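Local structure of putative phosphomethylpyrimidine kinase (Bacteroides thetaiotaomicron, 3MBH) at residues 135-140 / 172-177; 66-71 / 100-105; 218-223 / 258-263; 24-29 / 270-275; 207-212 / 239-244. The protein probably transfers a phosphate from ATP to pyridoxal, as a pyridoxal kinase of the ribokinase clan, and is seen here with pyridoxal bound. All blocks are in the same frame, centred on the assembly; numbering follows the deposited sequence. Where two conformers were deposited one is given.

Contact 1 of 5, residues 135-140 / 172-177; sequences HLITKA and RLLSDK
Thr138 presents its CB and CG2 to the backbone carbonyl of Lys177, with both carbons 3.4 Å from Lys177 O. The backbone joins in through a CA-H...O contact, Thr138 CA lying 3.5 Å from Lys177 O. The same threonine turns its hydroxyl the other way: OG1 sits between the backbone N and the carbonyl carbon (chi1 66°) and donates a 2.6 Å bond to His135 O, lying in the plane of that carbonyl. Since Thr138 N also reaches His135 O at 3.0 Å, one carbonyl grips the threonine twice and fixes its rotation, which leaves CG2 facing Lys177 O. Replacing Thr138 by a valine would probably leave His135 O with the amide alone of these two donors and the branch freer to turn. Beside it lies an apolar contact. Ile137 extends its longer branch across the end of Leu174 at about a right angle, and CD1 of Ile137 meets CD2 of Leu174 at 4.1 Å. Lys177 starts toward the opposing segment, but the end of its chain leads away; the contact is made through its carbonyl O. The contact joins the end regions of helices 127-136 and 164-176. Leu136 packs on helix 91-102, Leu174 on Leu150 and Leu154 of helix 147-154, and Arg172 reaches Tyr201 on strand 195-202.

Contact 2 of 5, residues 66-71 / 100-105; sequences KIIAEW and KDFRQP
Phe102 directs the far end of its ring at helix 64-73, where Ile68 and Trp71, one turn apart, receive it. The direct contact is wholly apolar. CG2 of Ile68 lies 4.1 Å from CE1 of Phe102, and CB of Trp71 lies 4.1 Å from CZ of Phe102, so neighbouring ring carbons each find their own aliphatic partner; both approach the ring aslant. The branching of Ile68 explains its share: CG1 stands beside the backbone N (chi1 -68°) while CG2 lies opposite that N and is presented to the phenyl ring.

Among the aromatic groups, Trp71 touches Phe102 through CB alone, because its indole is turned elsewhere. One indole face carries CG2 of Ile67, 3.6 Å above the plane, and the ring meets Phe78 edge-to-face. Phe102 in turn meets Phe98 with planes at about 45°.

The polar partners lie outside the segments: the buried Trp71 NE1 is satisfied by Ser47 O of the second subunit, and Asp101 forms a salt bridge with Lys72, a second link between the same two helices. Asp97, a zinc ligand in another structure of this protein, has its side chain about 7 Å from that of Ile68.

The contact thus joins helix 64-73 to the C-terminal end of helix 91-102, where Ile68 also packs on Ile94 and Phe98.

Contact 3 of 5, residues 218-223 / 258-263; sequences AHYPGT and ATFGYE
Tyr220 and Thr259 meet at the phenol end of the tyrosine. From CB, which points toward segment 258-263, CG stands beside the backbone N (chi1 -52°) and carries the ring past the threonine, whose own side chain runs in the opposite direction. CE1 is the ring carbon that approaches it, 4.0 Å from Thr259 OG1. At the tip, OH of Tyr220 is 3.8 Å from Thr259 OG1, too far for a direct bond, and a water spans the gap. It lies in the tyrosine ring plane, 2.7 Å from Tyr220 OH, and donates to Thr259 OG1, which is also bonded to Ile256 O. Tyr220 OH abuts the edge of the Phe260 ring, 4.0 Å from Phe260 CE1. Behind the ring, Tyr220 opens a type II turn, its carbonyl accepting from both Thr223 N and Thr223 OG1, with Gly222 at the N-cap of helix 223-236. The Gly-Thr-Gly-Asp sequence here matches the GxGD motif of ribokinase-family kinases, and its Asp225 lines the pyridoxal pocket.

Contact 4 of 5, residues 24-29 / 270-275; sequences LTVVIP and ILLEKV
Leu272 lies at about a right angle to Pro29, and one methyl, CD2, does all the touching. It faces CG of the proline ring at 4.2 Å. On the side of Val26 the same methyl lies 4.4 Å from CG2 and 4.3 Å from the backbone CA of that residue, so CD2 is set against the surface of helix 24-33 between a valine and the proline one turn on. It gets there because Leu272 CG is opposite the backbone N (chi1 -176°), which extends the side chain toward the helix. Thr25 O is 4.3 Å from Leu272 CD2. Pro29 has no N-H to offer the preceding turn, and the helix is kinked there.

Several neighbours surround this group. Leu272 also packs on Phe251 of helix 241-257, Pro29 meets Ile28 of the second subunit, and Val26 touches Asp225, which lines the pyridoxal pocket; the side chain of Val26 is about 8 Å from that ligand. Glu273 is taken up by a salt bridge to Arg21.

Across the contact Leu272 CD2 meets mainly carbon, with Thr25 O at its margin, and no polar bond joins the segments; the contact rests on shape and on exclusion of water.

Contact 5 of 5, residues 207-212 / 239-244; sequences RYWKVT and DSLPMA
Strand 207-213 runs past the first turn of helix 241-257, the backbones coming nearest at Trp209 and Pro242, whose CA atoms are 6.9 Å apart. Trp209 lays its indole against the proline. CB of Pro242 sits 3.7 Å from the centroid of the six-membered ring and only 8° off its normal, a CH-pi contact over the face. CG of Pro242 continues along the same surface to the outer rim, 3.6 Å from Trp209 CZ2. Leu241 takes the pyrrole end: its CD2 is 3.8 Å from CD1 of Trp209, coming in aslant, as the two side chains slide past each other in opposite directions. The indole is turned nearly perpendicular to the CA-CB-CG plane (chi2 95°), which brings its face onto the proline. A serine in place of Trp209 would probably strip Pro242 and Leu241 of their shared apolar cover and open a gap between strand and helix.

The helix start is held by Ser240, the N-cap, whose OG accepts from Met243 N (a selenomethionine in this model) at 3.2 Å. Nearby, Arg207 makes a cation-pi contact with Phe260 of the fourth subunit, and Trp209 packs on Arg257 of that subunit. A proline fits in the first turn of a helix, where its missing N-H costs no helical bond; here its CH-pi contact with Trp209 seats helix 241-257 against strand 207-213 of the ribokinase-clan alpha/beta fold.

Segment 24-29 on helix 24-33 opens contact 4, closed by 270-275 at helix 272-275, and the loop so formed encloses all the others. Contact 2 closes first, joining helices 64-73 and 91-102; contact 1 follows in series with helices 127-136 and 164-176, and a probable hydrogen bond from Arg103 NH1 to Lys139 O links the two. Contacts 5 and 3 then cross: contact 5 ties strand 207-213 to helix 241-257, contact 3 the loops before helix 223-236 and after helix 241-257. Arg172 packs on Tyr208, connecting contacts 1 and 5. Contacts 3 and 4 meet where Leu271 packs on Tyr262 and Thr259, between helices 241-257 and 272-275.

Contact 1 of 5, residues 135-140 / 172-177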
# COMPACT_ATOMS: atom_id res chain seq x y z
N HIS A 135 29.91 2.41 32.17
CA HIS A 135 30.61 1.24 31.71
C HIS A 135 29.92 0.57 30.52
O HIS A 135 30.59 0.21 29.54
CB HIS A 135 30.77 0.18 32.83
CG HIS A 135 31.53 -1.03 32.38
ND1 HIS A 135 32.88 -1.00 32.09
CD2 HIS A 135 31.12 -2.29 32.11
CE1 HIS A 135 33.28 -2.20 31.71
NE2 HIS A 135 32.24 -3.01 31.72
N LEU A 136 28.62 0.37 30.63
CA LEU A 136 27.89 -0.33 29.60
C LEU A 136 28.03 0.37 28.23
O LEU A 136 28.17 -0.30 27.21
CB LEU A 136 26.42 -0.50 29.96
CG LEU A 136 25.62 -1.33 28.96
CD1 LEU A 136 26.24 -2.76 28.79
CD2 LEU A 136 24.10 -1.37 29.32
N ILE A 137 28.03 1.69 28.20
CA ILE A 137 28.10 2.35 26.89
C ILE A 137 29.42 2.04 26.14
O ILE A 137 29.43 2.12 24.93
CB ILE A 137 27.85 3.87 26.89
CG1 ILE A 137 28.95 4.63 27.68
CG2 ILE A 137 26.39 4.18 27.31
CD1 ILE A 137 28.98 6.04 27.39
N THR A 138 30.48 1.65 26.86
CA THR A 138 31.78 1.38 26.25
C THR A 138 31.70 0.13 25.40
O THR A 138 32.59 -0.14 24.57
CB THR A 138 32.93 1.20 27.29
OG1 THR A 138 32.73 0.02 28.08
CG2 THR A 138 33.03 2.41 28.22
N LYS A 139 30.64 -0.63 25.58
CA LYS A 139 30.50 -1.90 24.93
C LYS A 139 29.60 -1.81 23.70
O LYS A 139 29.53 -2.79 22.98
CB LYS A 139 29.95 -2.96 25.89
CG LYS A 139 30.76 -3.10 27.19
CD LYS A 139 32.18 -3.49 26.94
CE LYS A 139 32.92 -3.89 28.26
NZ LYS A 139 34.42 -3.97 28.04
N ALA A 140 29.02 -0.65 23.43
CA ALA A 140 28.00 -0.49 22.35
C ALA A 140 28.61 0.06 21.08
O ALA A 140 29.60 0.78 21.14
CB ALA A 140 26.90 0.42 22.79
N ARG A 172 32.04 13.58 20.25
CA ARG A 172 33.35 13.01 20.11
C ARG A 172 33.86 12.37 21.43
O ARG A 172 34.48 11.30 21.38
CB ARG A 172 34.28 14.09 19.57
CG ARG A 172 35.72 13.71 19.44
CD ARG A 172 35.87 12.49 18.57
NE ARG A 172 37.26 12.30 18.21
CZ ARG A 172 37.67 11.41 17.32
NH1 ARG A 172 36.78 10.60 16.74
NH2 ARG A 172 38.96 11.31 17.04
N LEU A 173 33.61 13.01 22.58
CA LEU A 173 34.08 12.50 23.88
C LEU A 173 33.41 11.17 24.18
O LEU A 173 34.05 10.23 24.64
CB LEU A 173 33.73 13.43 25.05
CG LEU A 173 34.52 14.69 25.29
CD1 LEU A 173 33.92 15.38 26.53
CD2 LEU A 173 36.04 14.45 25.50
N LEU A 174 32.10 11.09 23.91
CA LEU A 174 31.39 9.86 24.05
C LEU A 174 31.86 8.78 23.04
O LEU A 174 31.98 7.61 23.41
CB LEU A 174 29.87 10.10 23.98
CG LEU A 174 29.18 10.75 25.20
CD1 LEU A 174 27.68 10.84 24.88
CD2 LEU A 174 29.45 10.00 26.49
N SER A 175 32.15 9.17 21.80
CA SER A 175 32.63 8.17 20.82
C SER A 175 34.01 7.63 21.21
O SER A 175 34.31 6.46 21.01
CB SER A 175 32.72 8.75 19.44
OG SER A 175 33.21 7.77 18.56
N ASP A 176 34.83 8.48 21.79
CA ASP A 176 36.14 8.04 22.30
C ASP A 176 36.02 6.93 23.34
O ASP A 176 36.91 6.14 23.48
CB ASP A 176 36.89 9.22 22.88
CG ASP A 176 37.40 10.18 21.79
OD1 ASP A 176 37.40 9.85 20.58
OD2 ASP A 176 37.80 11.28 22.17
N LYS A 177 34.87 6.82 24.00
CA LYS A 177 34.70 5.81 25.00
C LYS A 177 34.37 4.44 24.47
O LYS A 177 34.37 3.48 25.24
CB LYS A 177 33.68 6.27 26.03
CG LYS A 177 34.35 7.14 27.06
CD LYS A 177 33.45 8.15 27.67
CE LYS A 177 34.36 9.15 28.44
NZ LYS A 177 33.65 9.80 29.57

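Contact 2 of 5, residues 66-71 / 100-105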
# COMPACT_ATOMS: atom_id res chain seq x y z
N LYS A 66 19.63 -16.90 34.13
CA LYS A 66 18.96 -18.19 33.88
C LYS A 66 18.46 -18.24 32.44
O LYS A 66 18.62 -19.28 31.76
CB LYS A 66 17.81 -18.38 34.88
CG LYS A 66 18.30 -18.48 36.34
CD LYS A 66 17.09 -18.69 37.27
CE LYS A 66 17.49 -18.83 38.69
NZ LYS A 66 16.30 -18.71 39.51
N ILE A 67 17.93 -17.11 31.96
CA ILE A 67 17.50 -17.00 30.57
C ILE A 67 18.70 -17.09 29.61
O ILE A 67 18.69 -17.87 28.67
CB ILE A 67 16.70 -15.70 30.33
CG1 ILE A 67 15.34 -15.76 31.07
CG2 ILE A 67 16.49 -15.48 28.85
CD1 ILE A 67 14.66 -14.33 31.21
N ILE A 68 19.73 -16.29 29.86
CA ILE A 68 20.97 -16.34 29.04
C ILE A 68 21.49 -17.79 28.92
O ILE A 68 21.85 -18.26 27.82
CB ILE A 68 22.00 -15.39 29.62
CG1 ILE A 68 21.51 -13.93 29.42
CG2 ILE A 68 23.42 -15.60 29.00
CD1 ILE A 68 22.30 -12.86 30.26
N ALA A 69 21.45 -18.54 30.02
CA ALA A 69 21.99 -19.87 30.03
C ALA A 69 21.22 -20.78 29.08
O ALA A 69 21.85 -21.59 28.37
CB ALA A 69 22.02 -20.47 31.45
N GLU A 70 19.89 -20.61 29.04
CA GLU A 70 19.07 -21.41 28.12
C GLU A 70 19.36 -20.99 26.70
O GLU A 70 19.42 -21.83 25.80
CB GLU A 70 17.58 -21.24 28.41
CG GLU A 70 17.13 -21.73 29.76
CD GLU A 70 17.48 -23.18 30.00
OE1 GLU A 70 17.25 -24.00 29.11
OE2 GLU A 70 18.01 -23.52 31.09
N TRP A 71 19.53 -19.69 26.48
CA TRP A 71 19.79 -19.20 25.13
C TRP A 71 21.10 -19.80 24.58
O TRP A 71 21.21 -20.16 23.41
CB TRP A 71 19.80 -17.71 25.14
CG TRP A 71 18.42 -17.09 25.20
CD1 TRP A 71 17.21 -17.74 25.19
CD2 TRP A 71 18.11 -15.69 25.20
NE1 TRP A 71 16.19 -16.82 25.22
CE2 TRP A 71 16.72 -15.56 25.23
CE3 TRP A 71 18.89 -14.54 25.24
CZ2 TRP A 71 16.09 -14.31 25.26
CZ3 TRP A 71 18.30 -13.34 25.25
CH2 TRP A 71 16.91 -13.21 25.27
N LYS A 100 29.33 -9.55 25.33
CA LYS A 100 30.62 -10.18 25.04
C LYS A 100 30.42 -11.57 24.44
O LYS A 100 31.06 -11.93 23.44
CB LYS A 100 31.49 -10.28 26.28
CG LYS A 100 32.93 -10.81 26.01
CD LYS A 100 33.69 -11.06 27.32
CE LYS A 100 32.85 -11.82 28.34
NZ LYS A 100 33.69 -12.50 29.39
N ASP A 101 29.53 -12.35 25.04
CA ASP A 101 29.33 -13.73 24.62
C ASP A 101 28.47 -13.90 23.37
O ASP A 101 28.53 -14.95 22.70
CB ASP A 101 28.69 -14.52 25.75
CG ASP A 101 29.62 -14.68 26.97
OD1 ASP A 101 30.83 -14.42 26.88
OD2 ASP A 101 29.11 -15.03 28.04
N PHE A 102 27.62 -12.92 23.06
CA PHE A 102 26.69 -13.12 21.95
C PHE A 102 26.98 -12.25 20.75
O PHE A 102 26.28 -12.30 19.73
CB PHE A 102 25.24 -12.93 22.41
CG PHE A 102 24.67 -14.14 23.10
CD1 PHE A 102 24.99 -14.44 24.40
CD2 PHE A 102 23.82 -15.00 22.43
CE1 PHE A 102 24.44 -15.56 25.04
CE2 PHE A 102 23.29 -16.13 23.06
CZ PHE A 102 23.58 -16.39 24.37
N ARG A 103 27.98 -11.40 20.86
CA ARG A 103 28.20 -10.51 19.73
C ARG A 103 28.84 -11.33 18.62
O ARG A 103 29.42 -12.39 18.86
CB ARG A 103 29.01 -9.29 20.08
CG ARG A 103 30.42 -9.57 20.41
CD ARG A 103 31.03 -8.30 21.08
NE ARG A 103 30.85 -7.15 20.22
CZ ARG A 103 30.70 -5.89 20.61
NH1 ARG A 103 30.74 -5.55 21.89
NH2 ARG A 103 30.52 -4.95 19.68
N GLN A 104 28.63 -10.89 17.40
CA GLN A 104 29.25 -11.52 16.26
C GLN A 104 30.02 -10.43 15.56
O GLN A 104 29.91 -9.26 15.92
CB GLN A 104 28.19 -12.18 15.36
CG GLN A 104 27.54 -13.36 16.06
CD GLN A 104 26.39 -13.97 15.29
OE1 GLN A 104 25.23 -13.54 15.41
NE2 GLN A 104 26.69 -15.03 14.55
N PRO A 105 30.86 -10.81 14.59
CA PRO A 105 31.53 -9.79 13.78
C PRO A 105 30.58 -8.84 13.07
O PRO A 105 30.88 -7.66 12.94
CB PRO A 105 32.32 -10.64 12.77
CG PRO A 105 32.49 -11.97 13.42
CD PRO A 105 31.27 -12.18 14.26

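Contact 3 of 5, residues 218-223 / 258-263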
# COMPACT_ATOMS: atom_id res chain seq x y z
N ALA A 218 10.15 15.02 25.49
CA ALA A 218 10.12 14.87 26.94
C ALA A 218 8.69 14.94 27.46
O ALA A 218 8.42 14.44 28.52
CB ALA A 218 10.95 15.96 27.59
N HIS A 219 7.78 15.58 26.73
CA HIS A 219 6.36 15.56 27.10
C HIS A 219 5.71 14.17 26.97
O HIS A 219 4.61 13.97 27.50
CB HIS A 219 5.58 16.54 26.23
CG HIS A 219 5.89 17.96 26.53
ND1 HIS A 219 5.12 18.99 26.04
CD2 HIS A 219 6.86 18.53 27.27
CE1 HIS A 219 5.60 20.15 26.47
NE2 HIS A 219 6.67 19.89 27.21
N TYR A 220 6.34 13.23 26.26
CA TYR A 220 5.75 11.90 26.00
C TYR A 220 6.72 10.78 26.39
O TYR A 220 7.59 10.42 25.59
CB TYR A 220 5.33 11.71 24.54
CG TYR A 220 4.45 12.82 24.03
CD1 TYR A 220 3.10 12.75 24.15
CD2 TYR A 220 4.99 13.94 23.44
CE1 TYR A 220 2.28 13.81 23.72
CE2 TYR A 220 4.24 14.94 23.04
CZ TYR A 220 2.88 14.87 23.14
OH TYR A 220 2.16 15.93 22.71
N PRO A 221 6.53 10.19 27.58
CA PRO A 221 7.39 9.16 28.09
C PRO A 221 7.49 8.04 27.08
O PRO A 221 6.49 7.72 26.41
CB PRO A 221 6.64 8.69 29.33
CG PRO A 221 5.97 9.94 29.80
CD PRO A 221 5.40 10.42 28.49
N GLY A 222 8.71 7.52 26.95
CA GLY A 222 9.04 6.43 26.06
C GLY A 222 9.39 6.84 24.65
O GLY A 222 9.59 5.99 23.81
N THR A 223 9.45 8.14 24.38
CA THR A 223 9.83 8.56 23.02
C THR A 223 11.27 8.20 22.67
O THR A 223 11.60 8.01 21.50
CB THR A 223 9.61 10.04 22.85
OG1 THR A 223 8.20 10.34 22.95
CG2 THR A 223 10.15 10.51 21.50
N ALA A 258 -0.73 12.84 16.15
CA ALA A 258 -1.92 11.99 16.24
C ALA A 258 -2.64 12.20 17.59
O ALA A 258 -3.82 11.92 17.68
CB ALA A 258 -1.54 10.48 16.00
N THR A 259 -1.96 12.72 18.61
CA THR A 259 -2.60 13.00 19.92
C THR A 259 -3.28 14.36 20.00
O THR A 259 -3.87 14.70 21.03
CB THR A 259 -1.58 12.96 21.09
OG1 THR A 259 -0.74 14.12 21.07
CG2 THR A 259 -0.79 11.69 21.09
N PHE A 260 -3.20 15.17 18.95
CA PHE A 260 -3.66 16.53 19.04
C PHE A 260 -5.19 16.68 18.80
O PHE A 260 -5.81 16.01 17.97
CB PHE A 260 -2.98 17.48 18.06
CG PHE A 260 -1.50 17.66 18.22
CD1 PHE A 260 -0.79 17.30 19.38
CD2 PHE A 260 -0.82 18.34 17.21
CE1 PHE A 260 0.52 17.53 19.48
CE2 PHE A 260 0.49 18.60 17.29
CZ PHE A 260 1.19 18.20 18.41
N GLY A 261 -5.77 17.65 19.47
CA GLY A 261 -7.15 18.02 19.15
C GLY A 261 -8.18 17.34 20.02
O GLY A 261 -9.37 17.40 19.77
N TYR A 262 -7.73 16.69 21.08
CA TYR A 262 -8.66 16.22 22.11
C TYR A 262 -7.88 16.00 23.36
O TYR A 262 -6.64 16.07 23.34
CB TYR A 262 -9.35 14.93 21.68
CG TYR A 262 -8.41 13.82 21.49
CD1 TYR A 262 -7.55 13.81 20.39
CD2 TYR A 262 -8.34 12.77 22.43
CE1 TYR A 262 -6.63 12.76 20.23
CE2 TYR A 262 -7.44 11.71 22.26
CZ TYR A 262 -6.61 11.74 21.14
OH TYR A 262 -5.73 10.73 20.93
N GLU A 263 -8.62 15.78 24.45
CA GLU A 263 -8.00 15.73 25.74
C GLU A 263 -7.23 14.43 25.88
O GLU A 263 -7.77 13.36 25.76
CB GLU A 263 -8.98 16.01 26.88
CG GLU A 263 -9.01 17.55 27.17
CD GLU A 263 -9.60 17.92 28.52
OE1 GLU A 263 -9.83 17.00 29.35
OE2 GLU A 263 -9.82 19.15 28.73
O HOH W 1 -0.48 15.71 23.21

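Contact 4 of 5, residues 24-29 / 270-275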
# COMPACT_ATOMS: atom_id res chain seq x y z
N LEU A 24 9.70 -2.65 26.26
CA LEU A 24 9.33 -3.76 25.36
C LEU A 24 8.01 -3.55 24.56
O LEU A 24 7.88 -4.02 23.41
CB LEU A 24 9.27 -5.13 26.10
CG LEU A 24 10.65 -5.65 26.53
CD1 LEU A 24 10.44 -6.91 27.45
CD2 LEU A 24 11.56 -5.94 25.35
N THR A 25 7.04 -2.87 25.15
CA THR A 25 5.76 -2.68 24.49
C THR A 25 5.88 -1.65 23.37
O THR A 25 4.93 -1.46 22.63
CB THR A 25 4.64 -2.30 25.46
OG1 THR A 25 5.00 -1.13 26.20
CG2 THR A 25 4.34 -3.43 26.40
N VAL A 26 7.06 -1.03 23.22
CA VAL A 26 7.36 -0.16 22.07
C VAL A 26 8.31 -0.90 21.11
O VAL A 26 8.12 -0.89 19.90
CB VAL A 26 7.93 1.17 22.64
CG1 VAL A 26 8.73 1.93 21.66
CG2 VAL A 26 6.74 2.04 23.21
N VAL A 27 9.36 -1.50 21.66
CA VAL A 27 10.41 -2.16 20.89
C VAL A 27 9.87 -3.33 20.09
O VAL A 27 10.22 -3.50 18.94
CB VAL A 27 11.55 -2.67 21.84
CG1 VAL A 27 12.59 -3.47 21.06
CG2 VAL A 27 12.20 -1.49 22.59
N ILE A 28 8.99 -4.13 20.69
CA ILE A 28 8.46 -5.31 19.99
C ILE A 28 7.60 -4.92 18.74
O ILE A 28 7.92 -5.33 17.62
CB ILE A 28 7.70 -6.28 20.94
CG1 ILE A 28 8.70 -6.95 21.88
CG2 ILE A 28 6.95 -7.31 20.13
CD1 ILE A 28 8.00 -7.63 23.15
N PRO A 29 6.59 -4.08 18.90
CA PRO A 29 5.78 -3.72 17.71
C PRO A 29 6.55 -3.00 16.61
O PRO A 29 6.34 -3.27 15.41
CB PRO A 29 4.68 -2.80 18.27
CG PRO A 29 4.93 -2.63 19.66
CD PRO A 29 6.06 -3.47 20.13
N ILE A 270 3.18 8.53 22.72
CA ILE A 270 2.75 8.71 21.32
C ILE A 270 1.69 7.71 20.92
O ILE A 270 1.56 6.64 21.55
CB ILE A 270 3.95 8.72 20.35
CG1 ILE A 270 4.61 7.34 20.23
CG2 ILE A 270 4.93 9.76 20.84
CD1 ILE A 270 5.45 7.11 18.97
N LEU A 271 0.85 8.07 19.95
CA LEU A 271 -0.16 7.11 19.49
C LEU A 271 0.42 6.13 18.47
O LEU A 271 0.11 6.19 17.27
CB LEU A 271 -1.40 7.78 18.95
CG LEU A 271 -2.48 8.16 19.93
CD1 LEU A 271 -3.66 8.66 19.11
CD2 LEU A 271 -2.89 7.04 20.89
N LEU A 272 1.26 5.25 19.01
CA LEU A 272 2.04 4.31 18.25
C LEU A 272 1.19 3.52 17.25
O LEU A 272 1.50 3.49 16.04
CB LEU A 272 2.78 3.37 19.24
CG LEU A 272 3.71 2.40 18.50
CD1 LEU A 272 4.77 3.21 17.63
CD2 LEU A 272 4.41 1.51 19.50
N GLU A 273 0.10 2.92 17.72
CA GLU A 273 -0.70 2.02 16.85
C GLU A 273 -1.35 2.72 15.77
O GLU A 273 -1.59 2.16 14.68
CB GLU A 273 -1.70 1.18 17.65
CG GLU A 273 -0.97 0.22 18.57
CD GLU A 273 -0.46 0.83 19.80
OE1 GLU A 273 -0.81 2.02 20.10
OE2 GLU A 273 0.31 0.12 20.49
N LYS A 274 -1.54 4.01 15.96
CA LYS A 274 -2.18 4.80 14.98
C LYS A 274 -1.23 5.14 13.84
O LYS A 274 -1.68 5.36 12.71
CB LYS A 274 -2.74 6.06 15.67
CG LYS A 274 -3.66 6.88 14.91
CD LYS A 274 -5.07 6.36 14.84
CE LYS A 274 -5.77 7.27 13.76
NZ LYS A 274 -7.16 6.91 13.50
N VAL A 275 0.08 5.13 14.06
CA VAL A 275 1.00 5.53 12.99
C VAL A 275 1.95 4.44 12.53
O VAL A 275 2.77 4.64 11.65
CB VAL A 275 1.79 6.78 13.37
CG1 VAL A 275 0.81 7.97 13.51
CG2 VAL A 275 2.64 6.55 14.67

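Contact 5 of 5, residues 207-212 / 239-244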
# COMPACT_ATOMS: atom_id res chain seq x y z
N ARG A 207 31.66 12.11 10.42
CA ARG A 207 30.62 13.08 10.06
C ARG A 207 29.71 13.39 11.26
O ARG A 207 29.46 12.52 12.08
CB ARG A 207 29.80 12.59 8.84
CG ARG A 207 30.58 12.52 7.56
CD ARG A 207 29.67 12.24 6.40
NE ARG A 207 30.37 12.11 5.13
CZ ARG A 207 30.92 10.97 4.68
NH1 ARG A 207 30.92 9.84 5.39
NH2 ARG A 207 31.48 10.97 3.49
N TYR A 208 29.24 14.64 11.30
CA TYR A 208 28.34 15.17 12.33
C TYR A 208 27.03 15.60 11.69
O TYR A 208 27.05 16.26 10.65
CB TYR A 208 28.97 16.41 12.98
CG TYR A 208 30.22 16.13 13.76
CD1 TYR A 208 31.48 16.11 13.13
CD2 TYR A 208 30.17 15.94 15.14
CE1 TYR A 208 32.63 15.83 13.85
CE2 TYR A 208 31.30 15.68 15.85
CZ TYR A 208 32.52 15.60 15.21
OH TYR A 208 33.63 15.35 16.00
N TRP A 209 25.91 15.28 12.31
CA TRP A 209 24.60 15.55 11.77
C TRP A 209 23.74 16.25 12.77
O TRP A 209 23.86 16.00 13.95
CB TRP A 209 23.89 14.24 11.41
CG TRP A 209 24.65 13.44 10.45
CD1 TRP A 209 25.52 12.44 10.74
CD2 TRP A 209 24.69 13.62 9.03
NE1 TRP A 209 26.10 11.97 9.57
CE2 TRP A 209 25.57 12.67 8.51
CE3 TRP A 209 24.04 14.48 8.15
CZ2 TRP A 209 25.84 12.56 7.14
CZ3 TRP A 209 24.31 14.37 6.80
CH2 TRP A 209 25.23 13.42 6.32
N LYS A 210 22.81 17.06 12.29
CA LYS A 210 21.80 17.66 13.12
C LYS A 210 20.42 17.63 12.43
O LYS A 210 20.30 17.83 11.21
CB LYS A 210 22.22 19.10 13.40
CG LYS A 210 21.21 19.97 14.18
CD LYS A 210 21.80 21.38 14.38
CE LYS A 210 20.86 22.37 15.06
NZ LYS A 210 21.53 23.73 15.30
N VAL A 211 19.38 17.44 13.21
CA VAL A 211 18.03 17.55 12.68
C VAL A 211 17.18 18.27 13.71
O VAL A 211 17.34 18.04 14.89
CB VAL A 211 17.49 16.17 12.28
CG1 VAL A 211 17.46 15.23 13.45
CG2 VAL A 211 16.15 16.27 11.61
N THR A 212 16.35 19.20 13.28
CA THR A 212 15.52 20.00 14.18
C THR A 212 14.09 19.63 13.90
O THR A 212 13.72 19.57 12.74
CB THR A 212 15.73 21.52 13.95
OG1 THR A 212 17.06 21.86 14.36
CG2 THR A 212 14.73 22.40 14.80
N ASP A 239 20.05 1.41 6.11
CA ASP A 239 19.92 2.85 5.89
C ASP A 239 21.18 3.52 6.44
O ASP A 239 21.82 3.02 7.38
CB ASP A 239 18.69 3.46 6.55
CG ASP A 239 17.37 2.88 6.04
OD1 ASP A 239 17.37 2.16 5.03
OD2 ASP A 239 16.32 3.07 6.73
N SER A 240 21.56 4.65 5.86
CA SER A 240 22.60 5.50 6.41
C SER A 240 22.14 6.16 7.73
O SER A 240 20.93 6.19 8.03
CB SER A 240 22.92 6.63 5.42
OG SER A 240 21.87 7.58 5.44
N LEU A 241 23.10 6.68 8.49
CA LEU A 241 22.81 7.32 9.77
C LEU A 241 21.85 8.51 9.56
O LEU A 241 20.86 8.57 10.22
CB LEU A 241 24.09 7.76 10.50
CG LEU A 241 23.91 8.65 11.76
CD1 LEU A 241 23.03 7.93 12.80
CD2 LEU A 241 25.30 9.05 12.35
N PRO A 242 22.13 9.41 8.61
CA PRO A 242 21.21 10.55 8.50
C PRO A 242 19.80 10.09 8.09
O PRO A 242 18.81 10.67 8.55
CB PRO A 242 21.88 11.47 7.45
CG PRO A 242 22.85 10.60 6.74
CD PRO A 242 23.27 9.53 7.69
N MSE A 243 19.71 9.03 7.27
CA MSE A 243 18.40 8.51 6.90
C MSE A 243 17.67 7.93 8.14
O MSE A 243 16.48 8.16 8.29
CB MSE A 243 18.49 7.47 5.78
CG MSE A 243 17.20 6.72 5.54
SE MSE A 243 15.94 7.88 4.61
CE MSE A 243 16.81 7.85 2.82
N ALA A 244 18.41 7.22 9.01
CA ALA A 244 17.86 6.68 10.27
C ALA A 244 17.31 7.80 11.12
O ALA A 244 16.20 7.70 11.63
CB ALA A 244 18.92 5.89 11.04